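Local atomic coordinates of Ser-thr phosphatase MSPP (Mycobacterium smegmatis, PDB entry 2JFT), a protein that probably removes phosphate groups from phosphoserine and phosphothreonine residues of proteins, as a metal-dependent phosphatase of the PP2C family. Residues A[20-25]-A[223-228]; A[146-151]-A[187-192]. All coordinates share one frame; numbering follows the deposited sequence.

Contact 1 of 2, residues A[20-25]-A[223-228]; sequences NNQDAC and SDNTTV. With MN (manganese (II) ion), chain C.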
loop_
_atom_site.group_PDB
_atom_site.type_symbol
_atom_site.label_atom_id
_atom_site.label_comp_id
_atom_site.label_asym_id
_atom_site.label_seq_id
_atom_site.Cartn_x
_atom_site.Cartn_y
_atom_site.Cartn_z
ATOM N N ASN A 20 -13.037 -13.228 -3.200
ATOM C CA ASN A 20 -13.123 -12.289 -2.099
ATOM C C ASN A 20 -12.273 -11.073 -2.441
ATOM O O ASN A 20 -11.294 -11.166 -3.170
ATOM C CB ASN A 20 -12.615 -12.882 -0.767
ATOM C CG ASN A 20 -13.551 -13.898 -0.209
ATOM O OD1 ASN A 20 -13.387 -15.080 -0.444
ATOM N ND2 ASN A 20 -14.514 -13.451 0.581
ATOM N N ASN A 21 -12.663 -9.929 -1.862
ATOM C CA ASN A 21 -11.807 -8.774 -1.826
ATOM C C ASN A 21 -11.040 -8.838 -0.504
ATOM O O ASN A 21 -11.565 -8.533 0.562
ATOM C CB ASN A 21 -12.575 -7.463 -1.931
ATOM C CG ASN A 21 -11.588 -6.317 -2.136
ATOM O OD1 ASN A 21 -10.375 -6.466 -2.034
ATOM N ND2 ASN A 21 -12.118 -5.135 -2.472
ATOM N N GLN A 22 -9.767 -9.271 -0.579
ATOM C CA GLN A 22 -8.931 -9.381 0.612
ATOM C C GLN A 22 -8.030 -8.186 0.764
ATOM O O GLN A 22 -7.186 -8.166 1.689
ATOM C CB GLN A 22 -8.097 -10.675 0.571
ATOM C CG GLN A 22 -8.973 -11.896 0.436
ATOM C CD GLN A 22 -8.179 -13.177 0.622
ATOM O OE1 GLN A 22 -7.045 -13.300 0.162
ATOM N NE2 GLN A 22 -8.754 -14.153 1.277
ATOM N N ASP A 23 -8.201 -7.134 -0.030
ATOM C CA ASP A 23 -7.549 -5.860 0.227
ATOM C C ASP A 23 -8.386 -5.010 1.215
ATOM O O ASP A 23 -9.580 -5.265 1.387
ATOM C CB ASP A 23 -7.420 -5.042 -1.047
ATOM C CG ASP A 23 -6.466 -5.454 -2.131
ATOM O OD1 ASP A 23 -5.702 -6.417 -1.964
ATOM O OD2 ASP A 23 -6.468 -4.739 -3.177
ATOM N N ALA A 24 -7.712 -4.059 1.835
ATOM C CA ALA A 24 -8.379 -3.097 2.720
ATOM C C ALA A 24 -7.605 -1.775 2.582
ATOM O O ALA A 24 -6.431 -1.750 2.208
ATOM C CB ALA A 24 -8.395 -3.545 4.160
ATOM N N CYS A 25 -8.272 -0.646 2.874
ATOM C CA CYS A 25 -7.614 0.637 2.865
ATOM C C CYS A 25 -8.141 1.541 4.017
ATOM O O CYS A 25 -9.175 1.234 4.591
ATOM C CB CYS A 25 -7.710 1.350 1.548
ATOM S SG CYS A 25 -9.362 1.752 0.995
ATOM N N SER A 223 -7.415 -9.562 -12.705
ATOM C CA SER A 223 -7.001 -10.833 -12.150
ATOM C C SER A 223 -6.840 -10.820 -10.632
ATOM O O SER A 223 -6.883 -11.900 -10.013
ATOM C CB SER A 223 -5.696 -11.332 -12.767
ATOM O OG SER A 223 -4.638 -10.421 -12.501
ATOM N N ASP A 224 -6.678 -9.672 -10.035
ATOM C CA ASP A 224 -6.529 -9.508 -8.601
ATOM C C ASP A 224 -7.474 -8.398 -8.138
ATOM O O ASP A 224 -8.031 -7.633 -8.910
ATOM C CB ASP A 224 -5.082 -9.197 -8.186
ATOM C CG ASP A 224 -4.672 -9.370 -6.743
ATOM O OD1 ASP A 224 -5.527 -9.822 -5.960
ATOM O OD2 ASP A 224 -3.492 -9.039 -6.439
ATOM N N ASN A 225 -7.634 -8.319 -6.840
ATOM C CA ASN A 225 -8.183 -7.144 -6.170
ATOM C C ASN A 225 -7.288 -5.962 -6.416
ATOM O O ASN A 225 -6.063 -6.128 -6.392
ATOM C CB ASN A 225 -8.282 -7.414 -4.675
ATOM C CG ASN A 225 -8.932 -8.690 -4.209
ATOM O OD1 ASN A 225 -8.500 -9.298 -3.202
ATOM N ND2 ASN A 225 -9.952 -9.165 -4.881
ATOM N N THR A 226 -7.879 -4.794 -6.614
ATOM C CA THR A 226 -7.106 -3.566 -6.796
ATOM C C THR A 226 -7.635 -2.505 -5.816
ATOM O O THR A 226 -8.822 -2.218 -5.809
ATOM C CB THR A 226 -7.191 -3.039 -8.244
ATOM O OG1 THR A 226 -6.589 -3.994 -9.119
ATOM C CG2 THR A 226 -6.404 -1.732 -8.405
ATOM N N THR A 227 -6.723 -1.910 -5.063
ATOM C CA THR A 227 -7.060 -0.883 -4.068
ATOM C C THR A 227 -6.054 0.239 -4.218
ATOM O O THR A 227 -4.849 -0.015 -4.279
ATOM C CB THR A 227 -7.037 -1.511 -2.697
ATOM O OG1 THR A 227 -7.982 -2.582 -2.663
ATOM C CG2 THR A 227 -7.409 -0.516 -1.602
ATOM N N VAL A 228 -6.568 1.469 -4.215
ATOM C CA VAL A 228 -5.751 2.661 -4.416
ATOM C C VAL A 228 -6.170 3.765 -3.431
ATOM O O VAL A 228 -7.366 3.947 -3.131
ATOM C CB VAL A 228 -5.866 3.156 -5.860
ATOM C CG1 VAL A 228 -5.200 2.165 -6.808
ATOM C CG2 VAL A 228 -7.289 3.381 -6.323
HETATM MN MN MN C . -2.753 -8.554 -4.480
HETATM O O HOH W 1 -4.403 -7.125 -4.346
HETATM O O HOH W 2 -6.162 -9.101 -1.742
HETATM O O HOH W 3 -4.218 -10.224 -3.724
HETATM O O HOH W 4 -1.283 -10.127 -4.421
#
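Asn225 and Asp23 pass alongside each other in opposite directions between the two facing sheets of the PP2C beta-sandwich, at the end where the metal centre lies. Strands 23-25 and 226-228 belong to different sheets and run nearly parallel, 12° apart with axes 7.3 Å from each other, so side chains and waters rather than backbone pairing join them. Hydrogen bonds of the Asn225 side-chain amide come first. Asn225 ND2 donates to Asn20 O (3.0 Å) and also to Gln14 O, while Asn225 OD1 accepts from Gln22 N at 2.9 Å, the donor standing 53° above the carbonyl plane. With both ends of the amide engaged, its rotation is fixed. Asn21 OD1 folds back onto Asp23 N in an Asx turn and lies 3.4 Å from Asn225 CG, the two amides crossing obliquely.

The carboxylate contacts follow. Thr227 OG1 donates to Asp23 OD2 at 2.7 Å, on the anti lone pair; Ser185 OG is a second partner of this buried oxygen. Water 2 donates to Asp23 OD1 and Asn225 OD1, and water 1 to Asp23 OD1 and Asn225 O. Nonpolar contact is slight, chiefly Cys25 CB against Thr227 CG2.

The metal joins in through Asp224, whose chi1 of -163°, CG anti to the backbone N, swings the carboxylate to the manganese. Asp36 and Asp186 also bind this manganese, which holds water 1 at 2.2 Å; Asp23 is thus a second-shell residue, its OD1 accepting a hydrogen bond from that water at 2.8 Å. Asp224 OD2 ligates manganese at 2.1 Å, while its OD1 accepts from metal-bound water 3.

Contact 2 of 2, residues A[146-151]-A[187-192]; sequences EARWHP and GLFAAA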
loop_
_atom_site.group_PDB
_atom_site.type_symbol
_atom_site.label_atom_id
_atom_site.label_comp_id
_atom_site.label_asym_id
_atom_site.label_seq_id
_atom_site.Cartn_x
_atom_site.Cartn_y
_atom_site.Cartn_z
ATOM N N GLU A 146 11.009 -5.385 -15.179
ATOM C CA GLU A 146 11.213 -6.848 -15.263
ATOM C C GLU A 146 10.573 -7.552 -14.099
ATOM O O GLU A 146 10.059 -8.667 -14.203
ATOM C CB GLU A 146 12.721 -7.124 -15.260
ATOM C CG GLU A 146 13.447 -6.750 -16.531
ATOM C CD GLU A 146 14.911 -6.536 -16.521
ATOM O OE1 GLU A 146 15.665 -6.445 -15.517
ATOM O OE2 GLU A 146 15.472 -6.336 -17.630
ATOM N N ALA A 147 10.585 -6.966 -12.900
ATOM C CA ALA A 147 10.003 -7.561 -11.734
ATOM C C ALA A 147 8.505 -7.794 -11.909
ATOM O O ALA A 147 7.917 -8.717 -11.337
ATOM C CB ALA A 147 10.235 -6.736 -10.475
ATOM N N ARG A 148 7.918 -6.913 -12.683
ATOM C CA ARG A 148 6.501 -7.029 -12.937
ATOM C C ARG A 148 6.078 -8.336 -13.605
ATOM O O ARG A 148 4.925 -8.802 -13.452
ATOM C CB ARG A 148 6.229 -5.779 -13.818
ATOM C CG ARG A 148 4.882 -5.330 -13.773
ATOM C CD ARG A 148 4.576 -4.050 -14.552
ATOM N NE ARG A 148 3.168 -4.180 -14.819
ATOM C CZ ARG A 148 2.430 -3.592 -15.771
ATOM N NH1 ARG A 148 3.032 -2.748 -16.563
ATOM N NH2 ARG A 148 1.141 -3.918 -15.816
ATOM N N TRP A 149 6.978 -8.955 -14.370
ATOM C CA TRP A 149 6.668 -10.147 -15.139
ATOM C C TRP A 149 7.470 -11.349 -14.652
ATOM O O TRP A 149 7.459 -12.435 -15.257
ATOM C CB TRP A 149 6.881 -9.992 -16.675
ATOM C CG TRP A 149 6.327 -8.640 -17.089
ATOM C CD1 TRP A 149 6.996 -7.518 -17.447
ATOM C CD2 TRP A 149 4.913 -8.338 -17.158
ATOM N NE1 TRP A 149 6.086 -6.511 -17.744
ATOM C CE2 TRP A 149 4.792 -6.989 -17.566
ATOM C CE3 TRP A 149 3.778 -9.089 -16.892
ATOM C CZ2 TRP A 149 3.540 -6.368 -17.730
ATOM C CZ3 TRP A 149 2.550 -8.476 -17.057
ATOM C CH2 TRP A 149 2.439 -7.147 -17.467
ATOM N N HIS A 150 8.150 -11.189 -13.532
ATOM C CA HIS A 150 8.969 -12.263 -12.974
ATOM C C HIS A 150 8.061 -13.387 -12.475
ATOM O O HIS A 150 7.076 -13.117 -11.780
ATOM C CB HIS A 150 9.845 -11.689 -11.876
ATOM C CG HIS A 150 10.924 -12.602 -11.422
ATOM N ND1 HIS A 150 10.642 -13.686 -10.676
ATOM C CD2 HIS A 150 12.252 -12.648 -11.605
ATOM C CE1 HIS A 150 11.701 -14.409 -10.399
ATOM N NE2 HIS A 150 12.713 -13.756 -10.949
ATOM N N PRO A 151 8.384 -14.646 -12.761
ATOM C CA PRO A 151 7.475 -15.719 -12.390
ATOM C C PRO A 151 7.359 -16.025 -10.917
ATOM O O PRO A 151 6.456 -16.784 -10.497
ATOM C CB PRO A 151 8.101 -16.893 -13.147
ATOM C CG PRO A 151 9.549 -16.572 -13.282
ATOM C CD PRO A 151 9.537 -15.101 -13.546
ATOM N N GLY A 187 -2.564 -5.345 -7.311
ATOM C CA GLY A 187 -3.523 -5.576 -8.391
ATOM C C GLY A 187 -3.472 -4.551 -9.512
ATOM O O GLY A 187 -3.766 -4.861 -10.671
ATOM N N LEU A 188 -3.073 -3.321 -9.179
ATOM C CA LEU A 188 -3.067 -2.249 -10.168
ATOM C C LEU A 188 -2.135 -2.572 -11.328
ATOM O O LEU A 188 -2.467 -2.342 -12.487
ATOM C CB LEU A 188 -2.643 -0.945 -9.501
ATOM C CG LEU A 188 -2.504 0.257 -10.459
ATOM C CD1 LEU A 188 -3.829 0.533 -11.188
ATOM C CD2 LEU A 188 -2.027 1.448 -9.650
ATOM N N PHE A 189 -0.954 -3.115 -11.044
ATOM C CA PHE A 189 0.072 -3.376 -12.041
ATOM C C PHE A 189 0.100 -4.836 -12.496
ATOM O O PHE A 189 1.044 -5.325 -13.118
ATOM C CB PHE A 189 1.459 -2.939 -11.573
ATOM C CG PHE A 189 1.777 -1.455 -11.840
ATOM C CD1 PHE A 189 2.544 -1.084 -12.921
ATOM C CD2 PHE A 189 1.327 -0.471 -10.987
ATOM C CE1 PHE A 189 2.878 0.263 -13.213
ATOM C CE2 PHE A 189 1.608 0.851 -11.250
ATOM C CZ PHE A 189 2.375 1.196 -12.329
ATOM N N ALA A 190 -0.993 -5.595 -12.232
ATOM C CA ALA A 190 -1.021 -7.014 -12.661
ATOM C C ALA A 190 -0.905 -7.178 -14.157
ATOM O O ALA A 190 -0.371 -8.188 -14.600
ATOM C CB ALA A 190 -2.288 -7.676 -12.176
ATOM N N ALA A 191 -1.464 -6.260 -14.954
ATOM C CA ALA A 191 -1.609 -6.484 -16.391
ATOM C C ALA A 191 -1.654 -5.236 -17.257
ATOM O O ALA A 191 -1.267 -5.300 -18.419
ATOM C CB ALA A 191 -2.857 -7.316 -16.665
ATOM N N ALA A 192 -2.192 -4.130 -16.786
ATOM C CA ALA A 192 -2.480 -3.010 -17.659
ATOM C C ALA A 192 -1.260 -2.290 -18.215
ATOM O O ALA A 192 -0.202 -2.340 -17.631
ATOM C CB ALA A 192 -3.322 -1.988 -16.897
HETATM O O HOH W 5 2.386 -8.415 -13.322
#
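Arg148 grips the carbonyls of Phe189 and Ala192, tying the end of helix 144-148 to the loop between strand 180-184 and helix 194-201 of the PP2C fold. The tight part is the guanidinium. Its NE and NH2 both donate to Phe189 O in a side-on fork, each at 3.0 Å, NH2 from 61° above the carbonyl plane; NH2 also donates to Ala192 O at 2.8 Å, there in the carbonyl plane on a lone pair. Both acceptors lie near the guanidinium plane. The arm reaches them because CG is anti to the backbone N (chi1 -156°) and the chain stays extended to NE.

Flat groups clamp this plane from opposite faces. Trp149 CZ2 sits 3.5 Å above its centre; on the other face the edge of Phe189, at CD1, lies over the rim of the guanidinium, planes 84° apart. The phenyl ring also meets Tyr116 and packs on Ile197.

Toward the surface the fit is looser: the six-membered ring of the exposed Trp149 just reaches the loop, CZ3 lying 3.8 Å from Ala190 O and CH2 beside Ala191 CA.

Between the backbones, water 5 lies 2.6 Å from Arg148 O and 3.0 Å from Ala190 O.

Contacts 1 and 2 have centres about 15 Å apart. Along the chain the order is 20-25, 146-151, 187-192, 223-228, so contact 2 falls wholly between the halves of contact 1. Contact 1 joins the two sheets, through strands 23-28 and 226-233; contact 2 lies nearer the surface, where helix 144-148 meets the loop following strand 180-184, the neighbour of 226-233 in its sheet. Segments 187-192 and 223-228 touch directly: Thr226 OG1 approaches Gly187 C at 3.2 Å, and Ser223 OG packs on Ala190 CB. Since manganese ligands Asp186 and Asp224 adjoin or lie within these touching segments, contact 1 forms part of the metal centre and contact 2 lies just beyond it, joined through 187-192.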